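Local coordinates for alkaline phosphatase (Antarctic bacterium, PDB 2W5V), which probably catalyses the hydrolysis of phosphate monoesters at alkaline pH, as in the alkaline phosphatase family, using zinc and magnesium ions, at residues Ile239-Leu242 with Ser243-Asn246; Leu285-Ala288 with Lys289-Asn293. The protein carries 1 engineered substitution. All blocks are in the same frame, centred on the assembly; numbering follows the deposited sequence.

Contact 1. Residues Ile239-Leu242 with Ser243-Asn246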
# COMPACT_ATOMS: atom_id res chain seq x y z
N ILE B 239 -6.09 22.54 -16.94
CA ILE B 239 -5.91 21.73 -18.14
C ILE B 239 -6.29 22.50 -19.41
O ILE B 239 -5.53 22.52 -20.39
CB ILE B 239 -6.71 20.43 -18.06
CG1 ILE B 239 -6.05 19.49 -17.05
CG2 ILE B 239 -6.78 19.79 -19.43
CD1 ILE B 239 -6.92 18.28 -16.69
N GLN B 240 -7.45 23.13 -19.41
CA GLN B 240 -7.90 23.88 -20.58
C GLN B 240 -7.01 25.07 -20.85
O GLN B 240 -6.67 25.35 -22.00
CB GLN B 240 -9.34 24.36 -20.40
CG GLN B 240 -10.33 23.27 -20.08
CD GLN B 240 -11.73 23.80 -19.95
OE1 GLN B 240 -12.37 24.14 -20.96
NE2 GLN B 240 -12.22 23.90 -18.72
N PHE B 241 -6.62 25.78 -19.80
CA PHE B 241 -5.82 26.99 -19.99
C PHE B 241 -4.43 26.65 -20.51
O PHE B 241 -3.91 27.33 -21.40
CB PHE B 241 -5.69 27.78 -18.69
CG PHE B 241 -4.89 29.04 -18.85
CD1 PHE B 241 -5.49 30.19 -19.36
CD2 PHE B 241 -3.56 29.09 -18.48
CE1 PHE B 241 -4.76 31.36 -19.51
CE2 PHE B 241 -2.82 30.27 -18.62
CZ PHE B 241 -3.43 31.40 -19.14
N LEU B 242 -3.84 25.60 -19.95
CA LEU B 242 -2.46 25.26 -20.28
C LEU B 242 -2.32 24.56 -21.62
O LEU B 242 -1.23 24.51 -22.19
CB LEU B 242 -1.82 24.43 -19.16
CG LEU B 242 -1.65 25.22 -17.85
CD1 LEU B 242 -1.15 24.30 -16.75
CD2 LEU B 242 -0.72 26.41 -18.06
N SER B 243 -3.42 24.01 -22.13
CA SER B 243 -3.37 23.31 -23.41
C SER B 243 -3.78 24.20 -24.57
O SER B 243 -3.90 23.74 -25.70
CB SER B 243 -4.19 22.02 -23.38
OG SER B 243 -5.54 22.26 -23.03
N LYS B 244 -3.98 25.49 -24.30
CA LYS B 244 -4.19 26.47 -25.36
C LYS B 244 -3.12 26.31 -26.44
O LYS B 244 -1.96 26.03 -26.13
CB LYS B 244 -4.09 27.89 -24.81
CG LYS B 244 -5.36 28.42 -24.18
CD LYS B 244 -5.06 29.63 -23.31
CE LYS B 244 -4.26 30.69 -24.05
NZ LYS B 244 -3.95 31.85 -23.18
N ASP B 245 -3.52 26.51 -27.69
CA ASP B 245 -2.58 26.55 -28.80
C ASP B 245 -1.81 25.24 -28.95
O ASP B 245 -0.66 25.24 -29.38
CB ASP B 245 -1.59 27.71 -28.61
CG ASP B 245 -2.28 29.06 -28.46
OD1 ASP B 245 -1.74 29.93 -27.74
OD2 ASP B 245 -3.37 29.24 -29.04
N ASN B 246 -2.47 24.14 -28.58
CA ASN B 246 -1.90 22.81 -28.74
C ASN B 246 -0.61 22.61 -27.94
O ASN B 246 0.25 21.81 -28.31
CB ASN B 246 -1.65 22.51 -30.22
CG ASN B 246 -1.70 21.03 -30.53
OD1 ASN B 246 -2.55 20.30 -30.02
ND2 ASN B 246 -0.78 20.57 -31.38

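Contact 2. Residues Leu285-Ala288 with Lys289-Asn293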
# COMPACT_ATOMS: atom_id res chain seq x y z
N LEU B 285 -8.23 11.80 -14.92
CA LEU B 285 -8.31 10.56 -15.70
C LEU B 285 -9.28 10.68 -16.87
O LEU B 285 -9.04 10.14 -17.94
CB LEU B 285 -8.69 9.38 -14.81
CG LEU B 285 -7.62 8.90 -13.84
CD1 LEU B 285 -8.13 7.72 -13.01
CD2 LEU B 285 -6.37 8.51 -14.61
N ALA B 286 -10.39 11.39 -16.65
CA ALA B 286 -11.35 11.59 -17.73
C ALA B 286 -10.69 12.35 -18.88
O ALA B 286 -10.86 12.00 -20.05
CB ALA B 286 -12.57 12.34 -17.22
N PHE B 287 -9.91 13.37 -18.55
CA PHE B 287 -9.18 14.07 -19.60
C PHE B 287 -8.15 13.17 -20.28
O PHE B 287 -8.04 13.16 -21.50
CB PHE B 287 -8.46 15.31 -19.07
CG PHE B 287 -7.62 15.98 -20.11
CD1 PHE B 287 -8.21 16.73 -21.12
CD2 PHE B 287 -6.24 15.86 -20.10
CE1 PHE B 287 -7.43 17.35 -22.09
CE2 PHE B 287 -5.46 16.48 -21.07
CZ PHE B 287 -6.06 17.22 -22.07
N ALA B 288 -7.38 12.44 -19.48
CA ALA B 288 -6.31 11.59 -20.00
C ALA B 288 -6.81 10.52 -20.95
O ALA B 288 -6.15 10.20 -21.93
CB ALA B 288 -5.53 10.96 -18.86
N LYS B 289 -7.97 9.96 -20.64
CA LYS B 289 -8.53 8.89 -21.48
C LYS B 289 -9.03 9.45 -22.81
O LYS B 289 -8.87 8.82 -23.86
CB LYS B 289 -9.62 8.13 -20.72
CG LYS B 289 -9.02 7.24 -19.62
CD LYS B 289 -10.02 6.25 -19.03
CE LYS B 289 -9.28 5.22 -18.16
NZ LYS B 289 -10.18 4.21 -17.52
N LYS B 290 -9.62 10.64 -22.76
CA LYS B 290 -10.05 11.34 -23.97
C LYS B 290 -8.84 11.78 -24.80
O LYS B 290 -8.82 11.60 -26.02
CB LYS B 290 -10.89 12.56 -23.60
CG LYS B 290 -11.72 13.12 -24.74
CD LYS B 290 -11.52 14.62 -24.88
CE LYS B 290 -11.57 15.34 -23.54
NZ LYS B 290 -11.29 16.80 -23.68
N ASP B 291 -7.85 12.36 -24.13
CA ASP B 291 -6.66 12.93 -24.78
C ASP B 291 -5.73 11.87 -25.38
O ASP B 291 -5.27 12.01 -26.52
CB ASP B 291 -5.89 13.80 -23.77
CG ASP B 291 -4.65 14.44 -24.37
OD1 ASP B 291 -4.78 15.37 -25.20
OD2 ASP B 291 -3.53 14.04 -23.98
N GLY B 292 -5.43 10.84 -24.60
CA GLY B 292 -4.57 9.76 -25.05
C GLY B 292 -3.07 10.04 -25.02
O GLY B 292 -2.27 9.14 -25.27
N ASN B 293 -2.70 11.27 -24.70
CA ASN B 293 -1.30 11.70 -24.71
C ASN B 293 -0.87 12.23 -23.35
O ASN B 293 0.11 12.98 -23.25
CB ASN B 293 -1.08 12.81 -25.74
CG ASN B 293 -1.25 12.32 -27.16
OD1 ASN B 293 -0.72 11.28 -27.55
ND2 ASN B 293 -2.00 13.08 -27.96

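Contact 1. Residues Ile239-Leu242 with Ser243-Asn246
Ser243 is the first residue past helix 230-242 to leave helical torsions, and the backbone bonds linking it and Lys244 to the last turn are weak: Ser243 N to Ile239 O at 3.1 Å, with an N-H...O angle of only 132°, and Lys244 N to Phe241 O at 3.4 Å. The firmer link comes from the serine side chain. Its OG sits between the backbone N and the carbonyl carbon (chi1 57°), which turns the hydroxyl back along the helix to donate to Ile239 O at 2.7 Å. That carbonyl oxygen therefore receives two donors from one residue, the shorter bond being the hydroxyl's, tilted 26° from the carbonyl plane.

Lys244 folds back over the same turn. Its CD passes 3.2 Å from Phe241 O, and a bend at chi3 carries NZ to 3.8 Å from Phe241 CE1, oblique to the ring. The ammonium group has its polar partner elsewhere, in the carbonyl oxygen of Ala206. A leucine in place of Lys244 has no ammonium group, and would probably leave the Ala206 carbonyl without this partner and the Phe241 ring without its charged neighbour.

Around this helix end, Ile239 and Leu242 pack on Ile251 of strand 249-255, Leu242 and Ser243 also meet Phe249, and Gln240, Phe241 and Lys244 reach Phe202 or Ile205 of helix 202-205.

Contact 2. Residues Leu285-Ala288 with Lys289-Asn293
Phe287 and Asp291, one helical turn apart, lie with the ring and carboxylate planes only 13° from parallel. Asp291 CB sits over one face of the ring, 4.0 Å from the Phe287 centroid and 20° off the normal, a CH-pi contact displaced toward the rim. The carboxylate continues past that rim, with Asp291 OD1 3.9 Å from Phe287 CZ. Both side chains hold CG anti to the backbone N (Asp291 chi1 -179°) and leave the same side of the helix, the ring leaning C-terminally under Asp291 CB. Lys290 approaches the ring differently: bends at chi2 and chi3 bring its NZ to 4.0 Å from Phe287 CD1, obliquely. Lys289 runs extended from another side of the helix, its CG 3.4 Å from Leu285 O and its NZ bonded to Gln65.

Beneath these side chains the helix keeps regular i to i+4 bonds up to its end, among them Asp291 N to Phe287 O and Gly292 N to Ala288 O, each 2.8 Å. Gly292, with positive phi, then turns the chain out of the helix, and Asn293 N comes back to Asp291 OD2 at 3.0 Å, from above the carboxylate plane, forming an Asx turn.

Asp291 thus plays two parts: its methylene covers the aromatic face, while OD2 accepts from Asn293 N and is hydrogen-bonded to Thr294 OG1. Those bonds probably offset the cost of a negative charge at the C-terminal end of a helix.

In the fold
Contacts 1 and 2 mark the C-terminal ends of two helices, 230-242 and 267-291, with centres about 14 Å apart. They meet directly where Ile239 CG2 packs 3.7 Å from Phe287 CE1. Both also reach Lys35, just before strand 36-42: Asn246 O accepts from its NZ, and Asn293 bonds to its backbone. The chain leaves them into strands 249-255 and 294-299, the parallel neighbours of strand 36-42 on its two sides. The metal ligands Asp43, Glu254, Asp301 and His302 lie at or just beyond the far ends of these three strands, so both contacts sit away from the metal centre, at the opposite ends of these strands.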